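Local coordinates for Rep protein (Adeno-associated virus - 5, PDB 1M55), which probably binds the viral replication origin and nicks one DNA strand there as a metal-dependent endonuclease of the rolling-circle replication type, at residues R182-L185 with V186-L190; R112-L115 with V116-V119; D42-L45 with T46-E49. One frame throughout, in Å; residues are numbered along the deposited sequence.

Contact 1 (R182-L185 with V186-L190); sequences RKRL and VAQFL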
# COMPACT_ATOMS: atom_id res chain seq x y z
N ARG A 182 -17.94 1.55 -1.41
CA ARG A 182 -17.25 0.54 -2.21
C ARG A 182 -18.29 -0.32 -2.93
O ARG A 182 -18.17 -0.59 -4.12
CB ARG A 182 -16.36 -0.34 -1.33
CG ARG A 182 -15.08 0.36 -0.88
CD ARG A 182 -14.34 -0.41 0.20
NE ARG A 182 -13.05 0.21 0.48
CZ ARG A 182 -11.87 -0.32 0.14
NH1 ARG A 182 -11.81 -1.49 -0.48
NH2 ARG A 182 -10.76 0.36 0.37
N LYS A 183 -19.34 -0.69 -2.19
CA LYS A 183 -20.43 -1.49 -2.73
C LYS A 183 -21.08 -0.75 -3.91
O LYS A 183 -21.35 -1.35 -4.96
CB LYS A 183 -21.46 -1.73 -1.62
CG LYS A 183 -22.58 -2.69 -1.95
CD LYS A 183 -23.47 -2.92 -0.73
CE LYS A 183 -24.66 -3.80 -1.06
NZ LYS A 183 -25.56 -3.99 0.11
N ARG A 184 -21.26 0.56 -3.78
CA ARG A 184 -21.85 1.36 -4.86
C ARG A 184 -20.97 1.35 -6.11
O ARG A 184 -21.45 1.14 -7.23
CB ARG A 184 -22.08 2.81 -4.40
CG ARG A 184 -22.77 3.67 -5.46
CD ARG A 184 -22.91 5.13 -5.03
NE ARG A 184 -21.65 5.87 -5.07
CZ ARG A 184 -21.10 6.38 -6.17
NH1 ARG A 184 -21.70 6.24 -7.35
NH2 ARG A 184 -19.96 7.05 -6.09
N LEU A 185 -19.67 1.57 -5.92
CA LEU A 185 -18.73 1.61 -7.03
C LEU A 185 -18.52 0.25 -7.70
O LEU A 185 -18.35 0.17 -8.91
CB LEU A 185 -17.40 2.23 -6.59
CG LEU A 185 -17.52 3.72 -6.24
CD1 LEU A 185 -16.20 4.27 -5.73
CD2 LEU A 185 -17.98 4.48 -7.46
N VAL A 186 -18.56 -0.81 -6.90
CA VAL A 186 -18.41 -2.16 -7.44
C VAL A 186 -19.63 -2.46 -8.32
O VAL A 186 -19.49 -2.94 -9.45
CB VAL A 186 -18.32 -3.21 -6.30
CG1 VAL A 186 -18.44 -4.62 -6.87
CG2 VAL A 186 -17.00 -3.06 -5.57
N ALA A 187 -20.82 -2.11 -7.82
CA ALA A 187 -22.06 -2.31 -8.56
C ALA A 187 -22.00 -1.56 -9.89
O ALA A 187 -22.30 -2.12 -10.95
CB ALA A 187 -23.25 -1.84 -7.74
N GLN A 188 -21.58 -0.31 -9.83
CA GLN A 188 -21.46 0.53 -11.01
C GLN A 188 -20.48 -0.06 -12.02
O GLN A 188 -20.72 -0.03 -13.22
CB GLN A 188 -21.03 1.94 -10.61
CG GLN A 188 -20.88 2.92 -11.76
CD GLN A 188 -20.47 4.29 -11.28
OE1 GLN A 188 -21.30 5.19 -11.13
NE2 GLN A 188 -19.18 4.47 -11.01
N PHE A 189 -19.38 -0.62 -11.52
CA PHE A 189 -18.38 -1.23 -12.40
C PHE A 189 -18.97 -2.42 -13.16
O PHE A 189 -18.72 -2.59 -14.35
CB PHE A 189 -17.14 -1.66 -11.60
CG PHE A 189 -16.05 -2.24 -12.45
CD1 PHE A 189 -15.15 -1.41 -13.11
CD2 PHE A 189 -15.94 -3.62 -12.62
CE1 PHE A 189 -14.16 -1.94 -13.93
CE2 PHE A 189 -14.95 -4.16 -13.43
CZ PHE A 189 -14.06 -3.32 -14.09
N LEU A 190 -19.72 -3.27 -12.46
CA LEU A 190 -20.33 -4.43 -13.09
C LEU A 190 -21.35 -4.02 -14.14
O LEU A 190 -21.39 -4.58 -15.23
CB LEU A 190 -21.01 -5.33 -12.06
CG LEU A 190 -20.14 -5.98 -10.99
CD1 LEU A 190 -20.96 -7.09 -10.36
CD2 LEU A 190 -18.86 -6.54 -11.60
O HOH W 1 -17.13 2.07 -10.65

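Contact 2 (R112-L115 with V116-V119); sequences RAQL and VKVV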
# COMPACT_ATOMS: atom_id res chain seq x y z
N ARG A 112 13.11 1.10 -1.59
CA ARG A 112 13.26 0.03 -0.61
C ARG A 112 14.39 0.38 0.38
O ARG A 112 14.23 0.22 1.59
CB ARG A 112 13.55 -1.30 -1.30
CG ARG A 112 13.79 -2.46 -0.33
CD ARG A 112 13.86 -3.79 -1.04
NE ARG A 112 14.94 -3.84 -2.02
CZ ARG A 112 14.77 -4.13 -3.31
NH1 ARG A 112 13.56 -4.42 -3.78
NH2 ARG A 112 15.81 -4.13 -4.13
N ALA A 113 15.51 0.85 -0.15
CA ALA A 113 16.65 1.23 0.68
C ALA A 113 16.25 2.35 1.66
O ALA A 113 16.65 2.34 2.83
CB ALA A 113 17.82 1.68 -0.19
N GLN A 114 15.45 3.30 1.18
CA GLN A 114 14.99 4.41 2.02
C GLN A 114 14.07 3.88 3.12
O GLN A 114 14.15 4.33 4.27
CB GLN A 114 14.27 5.46 1.16
CG GLN A 114 13.61 6.59 1.95
CD GLN A 114 14.60 7.56 2.58
OE1 GLN A 114 15.80 7.31 2.65
NE2 GLN A 114 14.09 8.69 3.05
N LEU A 115 13.22 2.92 2.79
CA LEU A 115 12.32 2.33 3.78
C LEU A 115 13.13 1.65 4.89
O LEU A 115 12.82 1.79 6.07
CB LEU A 115 11.39 1.30 3.13
CG LEU A 115 10.31 1.86 2.20
CD1 LEU A 115 9.57 0.73 1.50
CD2 LEU A 115 9.34 2.71 3.01
N VAL A 116 14.17 0.92 4.49
CA VAL A 116 15.02 0.22 5.45
C VAL A 116 15.64 1.21 6.45
O VAL A 116 15.64 0.96 7.66
CB VAL A 116 16.12 -0.59 4.72
CG1 VAL A 116 17.14 -1.16 5.71
CG2 VAL A 116 15.48 -1.73 3.93
N LYS A 117 16.12 2.33 5.95
CA LYS A 117 16.74 3.34 6.81
C LYS A 117 15.76 4.09 7.71
O LYS A 117 15.97 4.21 8.92
CB LYS A 117 17.54 4.34 5.97
CG LYS A 117 18.78 3.74 5.35
CD LYS A 117 19.66 4.77 4.67
CE LYS A 117 19.01 5.34 3.43
NZ LYS A 117 19.96 6.23 2.70
N VAL A 118 14.69 4.61 7.12
CA VAL A 118 13.70 5.40 7.86
C VAL A 118 12.74 4.63 8.76
O VAL A 118 12.53 5.01 9.92
CB VAL A 118 12.87 6.27 6.88
CG1 VAL A 118 11.78 7.03 7.62
CG2 VAL A 118 13.78 7.23 6.14
N VAL A 119 12.15 3.57 8.24
CA VAL A 119 11.18 2.82 9.01
C VAL A 119 11.77 1.69 9.85
O VAL A 119 11.33 1.45 10.97
CB VAL A 119 10.08 2.22 8.08
CG1 VAL A 119 8.90 1.71 8.90
CG2 VAL A 119 9.61 3.25 7.06
O HOH W 2 17.78 6.71 0.90

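Contact 3 (D42-L45 with T46-E49); sequences DLNL and TLVE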
# COMPACT_ATOMS: atom_id res chain seq x y z
N ASP A 42 -17.21 3.51 7.89
CA ASP A 42 -18.17 2.59 8.48
C ASP A 42 -17.49 1.25 8.79
O ASP A 42 -18.16 0.22 8.93
CB ASP A 42 -19.37 2.38 7.54
CG ASP A 42 -18.99 1.76 6.19
OD1 ASP A 42 -17.79 1.51 5.95
OD2 ASP A 42 -19.90 1.54 5.37
N LEU A 43 -16.17 1.28 8.87
CA LEU A 43 -15.40 0.08 9.16
C LEU A 43 -15.52 -0.29 10.63
O LEU A 43 -15.87 0.54 11.47
CB LEU A 43 -13.91 0.29 8.83
CG LEU A 43 -13.48 0.56 7.39
CD1 LEU A 43 -11.98 0.81 7.35
CD2 LEU A 43 -13.84 -0.61 6.50
N ASN A 44 -15.27 -1.56 10.93
CA ASN A 44 -15.30 -2.04 12.30
C ASN A 44 -13.84 -1.96 12.77
O ASN A 44 -12.99 -2.73 12.30
CB ASN A 44 -15.81 -3.48 12.35
CG ASN A 44 -15.81 -4.05 13.75
OD1 ASN A 44 -15.37 -3.40 14.70
ND2 ASN A 44 -16.31 -5.27 13.89
N LEU A 45 -13.54 -1.02 13.65
CA LEU A 45 -12.18 -0.82 14.14
C LEU A 45 -11.57 -2.03 14.84
O LEU A 45 -10.36 -2.23 14.77
CB LEU A 45 -12.11 0.41 15.05
CG LEU A 45 -10.70 0.93 15.42
CD1 LEU A 45 -9.95 1.37 14.17
CD2 LEU A 45 -10.81 2.08 16.39
N THR A 46 -12.40 -2.85 15.48
CA THR A 46 -11.88 -4.02 16.19
C THR A 46 -11.21 -5.02 15.25
O THR A 46 -10.39 -5.82 15.68
CB THR A 46 -12.98 -4.74 17.01
OG1 THR A 46 -13.97 -5.28 16.12
CG2 THR A 46 -13.66 -3.76 17.95
N LEU A 47 -11.55 -4.96 13.96
CA LEU A 47 -10.97 -5.86 12.97
C LEU A 47 -9.70 -5.30 12.32
O LEU A 47 -9.06 -5.97 11.50
CB LEU A 47 -11.99 -6.22 11.89
CG LEU A 47 -13.22 -6.99 12.38
CD1 LEU A 47 -14.18 -7.23 11.22
CD2 LEU A 47 -12.79 -8.31 13.00
N VAL A 48 -9.35 -4.07 12.67
CA VAL A 48 -8.15 -3.43 12.14
C VAL A 48 -6.98 -3.69 13.09
O VAL A 48 -7.10 -3.45 14.30
CB VAL A 48 -8.35 -1.90 11.98
CG1 VAL A 48 -7.07 -1.24 11.50
CG2 VAL A 48 -9.50 -1.62 11.00
N GLU A 49 -5.88 -4.20 12.56
CA GLU A 49 -4.69 -4.49 13.36
C GLU A 49 -3.83 -3.24 13.41
O GLU A 49 -3.01 -2.99 12.52
CB GLU A 49 -3.93 -5.67 12.75
CG GLU A 49 -4.76 -6.94 12.59
CD GLU A 49 -5.35 -7.45 13.90
OE1 GLU A 49 -4.74 -7.23 14.97
OE2 GLU A 49 -6.43 -8.06 13.86
O HOH W 3 -8.21 -1.97 16.44

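Contact 1 (R182-L185 with V186-L190)
Two successive turns of helix 179-191, the last helix of the modelled chain, are joined here, with Gln188 side by side with both Leu185 and Arg184. The backbone supplies an unbroken run of four i to i+4 hydrogen bonds, from Val186 N to Arg182 O at 2.8 Å through to Phe189 N to Leu185 O at 2.9 Å. Gln188 stands fully extended, CG anti to its own N (chi1 -179°), and this carries the amide alongside Leu185, where NE2 lies 3.7 Å from the methyl CD2. Between that amide and the backbone sits a water: it donates to Leu185 O at 2.9 Å and accepts from Gln188 NE2 at 3.2 Å, so Leu185 O accepts a second hydrogen bond besides the one from Phe189 N. The amide oxygen OE1 remains 3.9 Å from Arg184 NH1, with guanidinium and amide planes almost perpendicular (88°); the arginine bends at its third torsion and makes a salt bridge with Glu181 one turn earlier. Val186 presses its CG2 methyl to 3.1 Å from Arg182 O, close packing within the turn. On the inner side, Leu185 rests on Leu155, Tyr172 and Ala175, while the buried Arg182 guanidinium is held by Gln80 and by the carbonyls of Ala175, Ala176 and Leu155. The result is an amphipathic alpha-helix lying on the body of the nuclease domain, with leucine and a buried arginine facing inward and lysine, arginine and alanine facing outward.

Contact 2 (R112-L115 with V116-V119)
Gln114 and Lys117 cross at about a right angle on the outer side of helix 101-118, while Gln114 also lies slantwise over Val118. The glutamine leaves the backbone with CG anti to N, and the bend at its second torsion (chi2 71°) tilts the outward-running amide toward the following turn, over Val118 CG2. NE2 consequently lies 3.4 Å from Val118 CG2, and the amide carbon CD is 3.7 Å from the same methyl. The other end of the amide faces the lysine. Its OE1 is 3.8 Å from Lys117 CE, and a water closes the remaining gap, donating to Gln114 OE1 at 2.7 Å and accepting from Lys117 NZ at 2.9 Å. One amide thus meets an aliphatic methyl with its nitrogen and a charged amine, through water, with its oxygen.

These residues form the closing turns of an amphipathic alpha-helix, tied by i to i+4 backbone bonds that include a nearly straight one from Val118 N to Gln114 O (173°). Helix 50-71 packs beside it: Val62 is touched by Gln114, Leu115 and Val118 alike, and Glu66 by Gln114.

On the buried side, Leu115 and Val119 lie alongside each other and point the same way, CD2 4.1 Å from CG2. Val119 N is hydrogen-bonded to Leu115 O, and the valine CB comes to 3.4 Å from that oxygen. Val116, also buried, sets its CG2 3.3 Å from Arg112 O and touches Glu124 and Trp130; Arg112 and Leu115 touch Trp130 too.

Contact 3 (D42-L45 with T46-E49)
Asn44 reaches forward to Thr46 and Leu47, and its side chain can be followed outward atom by atom. Beyond CB, CG lies anti to the backbone N (chi1 178°) and is brought to 3.2 Å from Thr46 OG1. OD1 then accepts two bonds, from Thr46 OG1 at 2.7 Å and from Thr46 N at 3.1 Å. Both donors come from the same face, well above the amide plane. The threonine hydroxyl meets it because OG1 sits between its own N and carbonyl carbon (chi1 65°). At the other tip, ND2 lies 3.8 Å from Leu47 CG, so the amide also rests against an aliphatic branch point. Backbone bonds from Leu47 N to Asn44 O and from Val48 N to Leu45 O wind the chain into a short 3-10 turn. A water bridges on the far end, donating to Leu45 O and to Val48 O. Val48 packs inward on Leu53 and Trp164. An Asn side chain taking the N-H two residues on is an Asx turn, here with an added hydroxyl bond, and it opens the 3-10 turn that leads the loop into helix 50-71.

How the contacts relate
All three contacts are local. Contacts 1 and 2 lie along one alpha-helix each, 179-191 and 101-118, and both are partly buried, with a leucine facing inward and a glutamine amide tied through water on the outer side. They lie on opposite sides of the chain's centre, their own centres about 36 Å apart. Contact 3 is a surface turn in the loop before helix 50-71, where two i to i+3 backbone bonds and the bonds to an asparagine oxygen take the place of the i to i+4 ladder. Helix 50-71 relates contacts 2 and 3: it receives the chain after 42-49 and packs against 112-119. Asp42, in turn, binds backbone N-H groups of Leu179 and Glu180, where the helix of contact 1 begins.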